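Local structure of dipeptide Epimerase (Enterococcus faecalis V583, 3JVA) at residues 323-328 / 334-339; 13-18 / 24-29; 303-308 / 317-322. The protein is a magnesium-binding member of the enolase superfamily, pairing an N-terminal capping domain with a C-terminal TIM-barrel-like domain. All coordinates share one frame; numbering follows the deposited sequence.

Contact 1: residues 323-328 / 334-339; sequences FGLETA and VSLEAK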
loop_
_atom_site.group_PDB
_atom_site.type_symbol
_atom_site.label_atom_id
_atom_site.label_comp_id
_atom_site.label_asym_id
_atom_site.label_seq_id
_atom_site.Cartn_x
_atom_site.Cartn_y
_atom_site.Cartn_z
ATOM N N PHE B 323 -15.724 -29.283 35.397
ATOM C CA PHE B 323 -15.910 -28.812 36.769
ATOM C C PHE B 323 -17.334 -28.358 37.062
ATOM O O PHE B 323 -17.731 -28.266 38.225
ATOM C CB PHE B 323 -14.957 -27.650 37.081
ATOM C CG PHE B 323 -13.525 -27.911 36.712
ATOM C CD1 PHE B 323 -13.005 -29.199 36.713
ATOM C CD2 PHE B 323 -12.685 -26.850 36.387
ATOM C CE1 PHE B 323 -11.667 -29.430 36.395
ATOM C CE2 PHE B 323 -11.346 -27.069 36.069
ATOM C CZ PHE B 323 -10.837 -28.356 36.072
ATOM N N GLY B 324 -18.100 -28.066 36.015
ATOM C CA GLY B 324 -19.467 -27.618 36.211
ATOM C C GLY B 324 -20.536 -28.644 35.882
ATOM O O GLY B 324 -21.716 -28.300 35.792
ATOM N N LEU B 325 -20.134 -29.899 35.703
ATOM C CA LEU B 325 -21.076 -30.971 35.374
ATOM C C LEU B 325 -21.570 -31.688 36.633
ATOM O O LEU B 325 -20.787 -31.964 37.539
ATOM C CB LEU B 325 -20.399 -31.992 34.453
ATOM C CG LEU B 325 -19.824 -31.494 33.121
ATOM C CD1 LEU B 325 -19.216 -32.668 32.367
ATOM C CD2 LEU B 325 -20.918 -30.834 32.293
ATOM N N GLU B 326 -22.863 -31.996 36.686
ATOM C CA GLU B 326 -23.422 -32.695 37.845
ATOM C C GLU B 326 -22.991 -34.152 37.895
ATOM O O GLU B 326 -22.935 -34.754 38.967
ATOM C CB GLU B 326 -24.949 -32.606 37.840
ATOM C CG GLU B 326 -25.481 -31.275 38.335
ATOM C CD GLU B 326 -25.225 -31.049 39.817
ATOM O OE1 GLU B 326 -25.595 -29.966 40.319
ATOM O OE2 GLU B 326 -24.664 -31.948 40.483
ATOM N N THR B 327 -22.694 -34.724 36.735
ATOM C CA THR B 327 -22.248 -36.108 36.679
ATOM C C THR B 327 -21.456 -36.319 35.389
ATOM O O THR B 327 -21.586 -35.538 34.447
ATOM C CB THR B 327 -23.452 -37.085 36.763
ATOM O OG1 THR B 327 -22.975 -38.404 37.051
ATOM C CG2 THR B 327 -24.238 -37.098 35.458
ATOM N N ALA B 328 -20.625 -37.357 35.359
ATOM C CA ALA B 328 -19.798 -37.643 34.189
ATOM C C ALA B 328 -20.525 -38.498 33.159
ATOM O O ALA B 328 -21.090 -39.540 33.490
ATOM C CB ALA B 328 -18.520 -38.337 34.619
ATOM N N VAL B 334 -10.408 -36.346 31.583
ATOM C CA VAL B 334 -10.332 -35.276 32.574
ATOM C C VAL B 334 -11.493 -35.431 33.559
ATOM O O VAL B 334 -12.655 -35.454 33.160
ATOM C CB VAL B 334 -10.392 -33.902 31.870
ATOM C CG1 VAL B 334 -10.525 -32.775 32.895
ATOM C CG2 VAL B 334 -9.135 -33.715 31.031
ATOM N N SER B 335 -11.164 -35.537 34.848
ATOM C CA SER B 335 -12.164 -35.721 35.902
ATOM C C SER B 335 -13.061 -34.519 36.180
ATOM O O SER B 335 -12.773 -33.396 35.766
ATOM C CB SER B 335 -11.476 -36.123 37.210
ATOM O OG SER B 335 -10.762 -37.336 37.055
ATOM N N LEU B 336 -14.150 -34.774 36.902
ATOM C CA LEU B 336 -15.103 -33.731 37.269
ATOM C C LEU B 336 -14.512 -32.881 38.381
ATOM O O LEU B 336 -14.976 -31.772 38.638
ATOM C CB LEU B 336 -16.415 -34.342 37.778
ATOM C CG LEU B 336 -17.301 -35.159 36.839
ATOM C CD1 LEU B 336 -17.849 -34.276 35.731
ATOM C CD2 LEU B 336 -16.497 -36.307 36.270
ATOM N N GLU B 337 -13.493 -33.418 39.044
ATOM C CA GLU B 337 -12.844 -32.729 40.156
ATOM C C GLU B 337 -12.230 -31.392 39.740
ATOM O O GLU B 337 -11.436 -31.333 38.804
ATOM C CB GLU B 337 -11.762 -33.631 40.748
ATOM C CG GLU B 337 -11.136 -33.110 42.027
ATOM C CD GLU B 337 -10.032 -34.020 42.532
ATOM O OE1 GLU B 337 -8.990 -34.128 41.854
ATOM O OE2 GLU B 337 -10.214 -34.633 43.605
ATOM N N ALA B 338 -12.595 -30.321 40.442
ATOM C CA ALA B 338 -12.062 -29.000 40.131
ATOM C C ALA B 338 -10.613 -28.902 40.597
ATOM O O ALA B 338 -10.332 -28.760 41.790
ATOM C CB ALA B 338 -12.913 -27.920 40.800
ATOM N N LYS B 339 -9.699 -28.996 39.637
ATOM C CA LYS B 339 -8.260 -28.934 39.890
ATOM C C LYS B 339 -7.636 -28.183 38.717
ATOM O O LYS B 339 -8.072 -28.339 37.575
ATOM C CB LYS B 339 -7.668 -30.349 39.956
ATOM C CG LYS B 339 -7.981 -31.208 38.725
ATOM C CD LYS B 339 -7.100 -32.456 38.617
ATOM C CE LYS B 339 -7.312 -33.174 37.272
ATOM N NZ LYS B 339 -6.240 -34.177 36.947
#

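Contact 2: residues 13-18 / 24-29; sequences IKLKET and GTIESA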
loop_
_atom_site.group_PDB
_atom_site.type_symbol
_atom_site.label_atom_id
_atom_site.label_comp_id
_atom_site.label_asym_id
_atom_site.label_seq_id
_atom_site.Cartn_x
_atom_site.Cartn_y
_atom_site.Cartn_z
ATOM N N ILE B 13 -26.301 -33.499 30.329
ATOM C CA ILE B 13 -25.739 -33.476 31.670
ATOM C C ILE B 13 -26.106 -32.164 32.343
ATOM O O ILE B 13 -25.799 -31.090 31.833
ATOM C CB ILE B 13 -24.193 -33.610 31.612
ATOM C CG1 ILE B 13 -23.794 -34.941 30.957
ATOM C CG2 ILE B 13 -23.609 -33.527 33.010
ATOM C CD1 ILE B 13 -24.058 -36.172 31.824
ATOM N N LYS B 14 -26.765 -32.254 33.492
ATOM C CA LYS B 14 -27.166 -31.055 34.216
ATOM C C LYS B 14 -25.945 -30.256 34.658
ATOM O O LYS B 14 -24.912 -30.830 35.024
ATOM C CB LYS B 14 -28.006 -31.435 35.438
ATOM C CG LYS B 14 -28.669 -30.248 36.108
ATOM C CD LYS B 14 -29.564 -30.679 37.256
ATOM C CE LYS B 14 -30.380 -29.505 37.766
ATOM N NZ LYS B 14 -31.192 -28.925 36.663
ATOM N N LEU B 15 -26.065 -28.930 34.612
ATOM C CA LEU B 15 -24.985 -28.037 35.017
ATOM C C LEU B 15 -25.167 -27.632 36.479
ATOM O O LEU B 15 -26.294 -27.431 36.932
ATOM C CB LEU B 15 -24.986 -26.769 34.157
ATOM C CG LEU B 15 -24.767 -26.879 32.644
ATOM C CD1 LEU B 15 -24.979 -25.503 32.007
ATOM C CD2 LEU B 15 -23.364 -27.394 32.351
ATOM N N LYS B 16 -24.061 -27.508 37.207
ATOM C CA LYS B 16 -24.115 -27.101 38.610
ATOM C C LYS B 16 -24.656 -25.676 38.706
ATOM O O LYS B 16 -25.389 -25.339 39.638
ATOM C CB LYS B 16 -22.724 -27.163 39.251
ATOM C CG LYS B 16 -22.182 -28.570 39.451
ATOM C CD LYS B 16 -20.769 -28.539 40.009
ATOM C CE LYS B 16 -20.210 -29.935 40.201
ATOM N NZ LYS B 16 -18.791 -29.896 40.667
ATOM N N GLU B 17 -24.290 -24.842 37.736
ATOM C CA GLU B 17 -24.747 -23.455 37.698
ATOM C C GLU B 17 -25.269 -23.135 36.304
ATOM O O GLU B 17 -24.608 -23.416 35.310
ATOM C CB GLU B 17 -23.600 -22.494 38.040
ATOM C CG GLU B 17 -22.992 -22.695 39.425
ATOM C CD GLU B 17 -21.934 -21.649 39.763
ATOM O OE1 GLU B 17 -21.310 -21.763 40.840
ATOM O OE2 GLU B 17 -21.726 -20.711 38.960
ATOM N N THR B 18 -26.457 -22.548 36.237
ATOM C CA THR B 18 -27.050 -22.195 34.956
ATOM C C THR B 18 -26.222 -21.115 34.268
ATOM O O THR B 18 -25.679 -20.225 34.921
ATOM C CB THR B 18 -28.494 -21.688 35.129
ATOM O OG1 THR B 18 -28.502 -20.550 35.999
ATOM C CG2 THR B 18 -29.370 -22.783 35.719
ATOM N N GLY B 24 -31.685 -15.664 26.902
ATOM C CA GLY B 24 -31.987 -16.945 27.518
ATOM C C GLY B 24 -30.973 -17.469 28.516
ATOM O O GLY B 24 -30.109 -16.732 28.997
ATOM N N THR B 25 -31.094 -18.754 28.831
ATOM C CA THR B 25 -30.197 -19.412 29.774
ATOM C C THR B 25 -29.977 -20.866 29.368
ATOM O O THR B 25 -30.692 -21.403 28.522
ATOM C CB THR B 25 -30.773 -19.402 31.206
ATOM O OG1 THR B 25 -31.993 -20.151 31.234
ATOM C CG2 THR B 25 -31.046 -17.977 31.667
ATOM N N ILE B 26 -28.979 -21.491 29.982
ATOM C CA ILE B 26 -28.642 -22.882 29.714
ATOM C C ILE B 26 -28.424 -23.573 31.053
ATOM O O ILE B 26 -27.579 -23.146 31.842
ATOM C CB ILE B 26 -27.341 -22.994 28.895
ATOM C CG1 ILE B 26 -27.465 -22.184 27.600
ATOM C CG2 ILE B 26 -27.047 -24.458 28.581
ATOM C CD1 ILE B 26 -26.199 -22.163 26.775
ATOM N N GLU B 27 -29.182 -24.631 31.322
ATOM C CA GLU B 27 -29.029 -25.342 32.586
ATOM C C GLU B 27 -28.546 -26.773 32.415
ATOM O O GLU B 27 -28.367 -27.496 33.392
ATOM C CB GLU B 27 -30.341 -25.320 33.376
ATOM C CG GLU B 27 -31.583 -25.637 32.571
ATOM C CD GLU B 27 -32.856 -25.480 33.390
ATOM O OE1 GLU B 27 -33.958 -25.630 32.820
ATOM O OE2 GLU B 27 -32.753 -25.205 34.605
ATOM N N SER B 28 -28.319 -27.171 31.168
ATOM C CA SER B 28 -27.853 -28.518 30.875
ATOM C C SER B 28 -26.900 -28.483 29.686
ATOM O O SER B 28 -27.066 -27.672 28.777
ATOM C CB SER B 28 -29.047 -29.426 30.555
ATOM O OG SER B 28 -28.639 -30.763 30.317
ATOM N N ALA B 29 -25.890 -29.347 29.712
ATOM C CA ALA B 29 -24.936 -29.433 28.615
ATOM C C ALA B 29 -25.433 -30.567 27.733
ATOM O O ALA B 29 -25.261 -31.740 28.062
ATOM C CB ALA B 29 -23.552 -29.746 29.142
HETATM O O HOH W 1 -28.808 -26.333 35.822
#

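Contact 3: residues 303-308 / 317-322; sequences AAAHLA and ADLDAT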
loop_
_atom_site.group_PDB
_atom_site.type_symbol
_atom_site.label_atom_id
_atom_site.label_comp_id
_atom_site.label_asym_id
_atom_site.label_seq_id
_atom_site.Cartn_x
_atom_site.Cartn_y
_atom_site.Cartn_z
ATOM N N ALA B 303 -9.894 -34.198 24.777
ATOM C CA ALA B 303 -9.230 -34.061 23.490
ATOM C C ALA B 303 -8.435 -32.755 23.483
ATOM O O ALA B 303 -7.262 -32.730 23.116
ATOM C CB ALA B 303 -10.263 -34.064 22.359
ATOM N N ALA B 304 -9.078 -31.673 23.908
ATOM C CA ALA B 304 -8.416 -30.373 23.940
ATOM C C ALA B 304 -7.199 -30.365 24.866
ATOM O O ALA B 304 -6.182 -29.749 24.549
ATOM C CB ALA B 304 -9.414 -29.290 24.360
ATOM N N ALA B 305 -7.299 -31.051 26.003
ATOM C CA ALA B 305 -6.202 -31.102 26.963
ATOM C C ALA B 305 -4.987 -31.833 26.392
ATOM O O ALA B 305 -3.851 -31.405 26.592
ATOM C CB ALA B 305 -6.669 -31.766 28.261
ATOM N N HIS B 306 -5.219 -32.933 25.680
ATOM C CA HIS B 306 -4.115 -33.672 25.070
ATOM C C HIS B 306 -3.422 -32.784 24.041
ATOM O O HIS B 306 -2.198 -32.754 23.959
ATOM C CB HIS B 306 -4.634 -34.954 24.405
ATOM C CG HIS B 306 -4.814 -36.094 25.362
ATOM N ND1 HIS B 306 -3.846 -37.054 25.564
ATOM C CD2 HIS B 306 -5.823 -36.393 26.214
ATOM C CE1 HIS B 306 -4.251 -37.895 26.498
ATOM N NE2 HIS B 306 -5.448 -37.515 26.911
ATOM N N LEU B 307 -4.210 -32.059 23.255
ATOM C CA LEU B 307 -3.654 -31.163 22.250
ATOM C C LEU B 307 -2.851 -30.035 22.904
ATOM O O LEU B 307 -1.735 -29.727 22.480
ATOM C CB LEU B 307 -4.772 -30.550 21.408
ATOM C CG LEU B 307 -4.290 -29.520 20.376
ATOM C CD1 LEU B 307 -3.293 -30.166 19.409
ATOM C CD2 LEU B 307 -5.482 -28.962 19.625
ATOM N N ALA B 308 -3.432 -29.421 23.930
ATOM C CA ALA B 308 -2.780 -28.320 24.632
ATOM C C ALA B 308 -1.465 -28.785 25.247
ATOM O O ALA B 308 -0.435 -28.127 25.108
ATOM C CB ALA B 308 -3.703 -27.771 25.714
ATOM N N ALA B 317 -4.802 -22.370 28.718
ATOM C CA ALA B 317 -5.932 -23.278 28.599
ATOM C C ALA B 317 -7.105 -22.843 29.467
ATOM O O ALA B 317 -6.932 -22.464 30.627
ATOM C CB ALA B 317 -5.503 -24.694 28.964
ATOM N N ASP B 318 -8.294 -22.882 28.880
ATOM C CA ASP B 318 -9.532 -22.530 29.563
ATOM C C ASP B 318 -10.410 -23.754 29.324
ATOM O O ASP B 318 -11.353 -23.714 28.540
ATOM C CB ASP B 318 -10.142 -21.272 28.929
ATOM C CG ASP B 318 -11.483 -20.900 29.533
ATOM O OD1 ASP B 318 -11.677 -21.133 30.744
ATOM O OD2 ASP B 318 -12.342 -20.364 28.798
ATOM N N LEU B 319 -10.067 -24.845 30.003
ATOM C CA LEU B 319 -10.772 -26.120 29.851
ATOM C C LEU B 319 -11.370 -26.530 31.189
ATOM O O LEU B 319 -10.897 -27.464 31.831
ATOM C CB LEU B 319 -9.781 -27.182 29.366
ATOM C CG LEU B 319 -9.024 -26.825 28.082
ATOM C CD1 LEU B 319 -7.922 -27.843 27.837
ATOM C CD2 LEU B 319 -9.996 -26.777 26.902
ATOM N N ASP B 320 -12.432 -25.836 31.579
ATOM C CA ASP B 320 -13.082 -26.055 32.865
ATOM C C ASP B 320 -14.490 -26.641 32.814
ATOM O O ASP B 320 -15.161 -26.718 33.841
ATOM C CB ASP B 320 -13.136 -24.716 33.607
ATOM C CG ASP B 320 -13.940 -23.665 32.856
ATOM O OD1 ASP B 320 -14.219 -23.857 31.646
ATOM O OD2 ASP B 320 -14.287 -22.636 33.468
ATOM N N ALA B 321 -14.938 -27.066 31.639
ATOM C CA ALA B 321 -16.292 -27.601 31.518
ATOM C C ALA B 321 -16.628 -28.769 32.451
ATOM O O ALA B 321 -17.741 -28.833 32.974
ATOM C CB ALA B 321 -16.574 -27.994 30.069
ATOM N N THR B 322 -15.692 -29.689 32.675
ATOM C CA THR B 322 -16.009 -30.825 33.540
ATOM C C THR B 322 -16.280 -30.418 34.980
ATOM O O THR B 322 -16.999 -31.119 35.699
ATOM C CB THR B 322 -14.900 -31.912 33.543
ATOM O OG1 THR B 322 -13.712 -31.407 34.166
ATOM C CG2 THR B 322 -14.581 -32.356 32.118
#

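Contact 1: residues 323-328 / 334-339
Two loops of the barrel domain, one following strand 314-317 and the other leading to strand 341-343, meet through Phe323 and Leu336. The aromatic ring of Phe323 packs against the chain from Glu337 to Lys339. Ala338 CA sits over one ring face in a CH-pi contact, 3.8 Å from the centroid of the Phe323 ring and offset toward its rim. Several backbone carbonyls gather round the same ring. The oxygens of Ser335 and Leu336 lie at its edge, near its plane, whereas two others approach obliquely: Glu337 O is 3.1 Å from Phe323 CE1, and Lys339 O is 3.1 Å from Phe323 CZ. Elsewhere, the Phe323 side chain rests on Thr131 and Ile133 of strand 128-134.

Leu336 turns its two methyl groups to different neighbours. With CG anti to its carbonyl carbon (chi1 -65°), the side chain reaches the 325-328 part of the opposing loop and crosses Leu325 at about a right angle. Leu336 CD1 meets Leu325 CB at 3.7 Å, while Leu336 CD2 presses on Ala328 CB at 3.3 Å, tighter than ordinary van der Waals contact.

The two loops are thus joined without direct hydrogen bonds, through apolar and ring contacts; the polar links lie outside, as from Ser335 O to Thr322 OG1. Lys339 O is buried here with no hydrogen-bond partner in the model; its closest neighbour across the contact is the ring carbon Phe323 CZ, a weakly polar contact at most.

Contact 2: residues 13-18 / 24-29
Leu15 and Thr18 meet the 24-29 segment through side chains set by their first torsions. In Leu15, CG stands anti to the carbonyl carbon (chi1 -62°), which lays the isobutyl group along the opposing backbone, while Thr18 places its methyl beside its own backbone N, facing Glu27. These residues belong to the beta hairpin of strands 3-21 and 24-27, part of the antiparallel sheet of the N-terminal capping domain. The hairpin is irregular: the chain turns corners at Lys16-Glu17 and at Ser28, and the axes of strands 13-15 and 24-27 diverge widely from antiparallel. Beyond the corner at Ser28, Ala29 opens strand 29-38, which pairs with strand 3-21 in turn.

Leu15 CD1 reaches Ile26 O at 3.5 Å, and Leu15 CD2 packs on Ala29 CB at 4.0 Å. Nearer the turn, Thr18 CG2 touches Glu27 CB at 3.6 Å, the two side chains lying side by side and pointing the same way. The Glu27 carboxylate lies near Lys14 NZ but beyond salt-bridge range.

Ile13 and Ala29 form an antiparallel hydrogen-bonded pair. Ala29 N donates to Ile13 O at 2.7 Å in a nearly straight bond (173°), and Ile13 N returns the link to Ala29 O at 3.1 Å. Ser28 OG also comes near Ile13 O, but its hydrogen bond goes to Asp30 OD1; Ser28 N is buried with no partner in the model.

Glu27 O is gripped twice: Leu15 N donates from above its carbonyl plane at 3.0 Å, and a water donates to it at 2.7 Å while giving its other hydrogen to Leu15 O.

Contact 3: residues 303-308 / 317-322
Leu319 inserts its branched end against one side of helix 298-310, where Ala304 and Ala305 present little more than methyl groups. Its CB already points at the helix, and with CG anti to the carbonyl carbon (chi1 -55°) the side chain continues in that direction. Since chi2 is 171°, CD1 extends the chain away from CA, and CD2 meets Ala304 while CD1 lies chiefly against Ala305. Leu319 CD2 is 3.6 Å from Ala304 CB, the closest methyl-to-methyl approach of the contact. Leu319 CD1 settles against the helix backbone instead, 3.7 Å from Ala305 N, and reaches Ala305 CB at 4.1 Å.

Because both helix residues are alanines, CD1 can probably approach the main chain this closely. In the TIM-barrel-like domain, helix 298-310 connects the adjacent parallel strands 287-290 and 314-317 as a beta-alpha-beta crossover, and Leu319 follows closely after the second strand. The contact therefore fastens the chain leaving that strand to the helix preceding it. Ile301, also on the helix, touches Leu319 too, and Ala304 packs on Ile290 of the neighbouring strand. On its backbone side Leu319 is held by Thr131, whose OG1 bonds to Leu319 N. Within the helix, Ala308 N donates to Ala304 O at 2.8 Å, an ordinary helical bond in the turn that Leu319 packs against. The buried side chain of Leu319 lies about 12 Å from the bound magnesium ion.

In the fold
Along the chain the order is contact 2, contact 3, contact 1, each closing before the next opens. Contact 2 lies in the capping domain; contacts 3 and 1 both belong to the barrel domain, and residues 317-322 run directly into 323-328. Contact 1 sits in the middle, its centre about 14 Å from that of contact 2 and about 12 Å from that of contact 3. The centres of contacts 2 and 3 are about 19 Å apart, and these two contacts do not touch, their nearest atoms being about 5 Å apart. Backbone hydrogen bonds join Gly324 to Lys16 and Glu326 to Lys14, so the 323-328 loop of contact 1 couples the barrel to the capping domain.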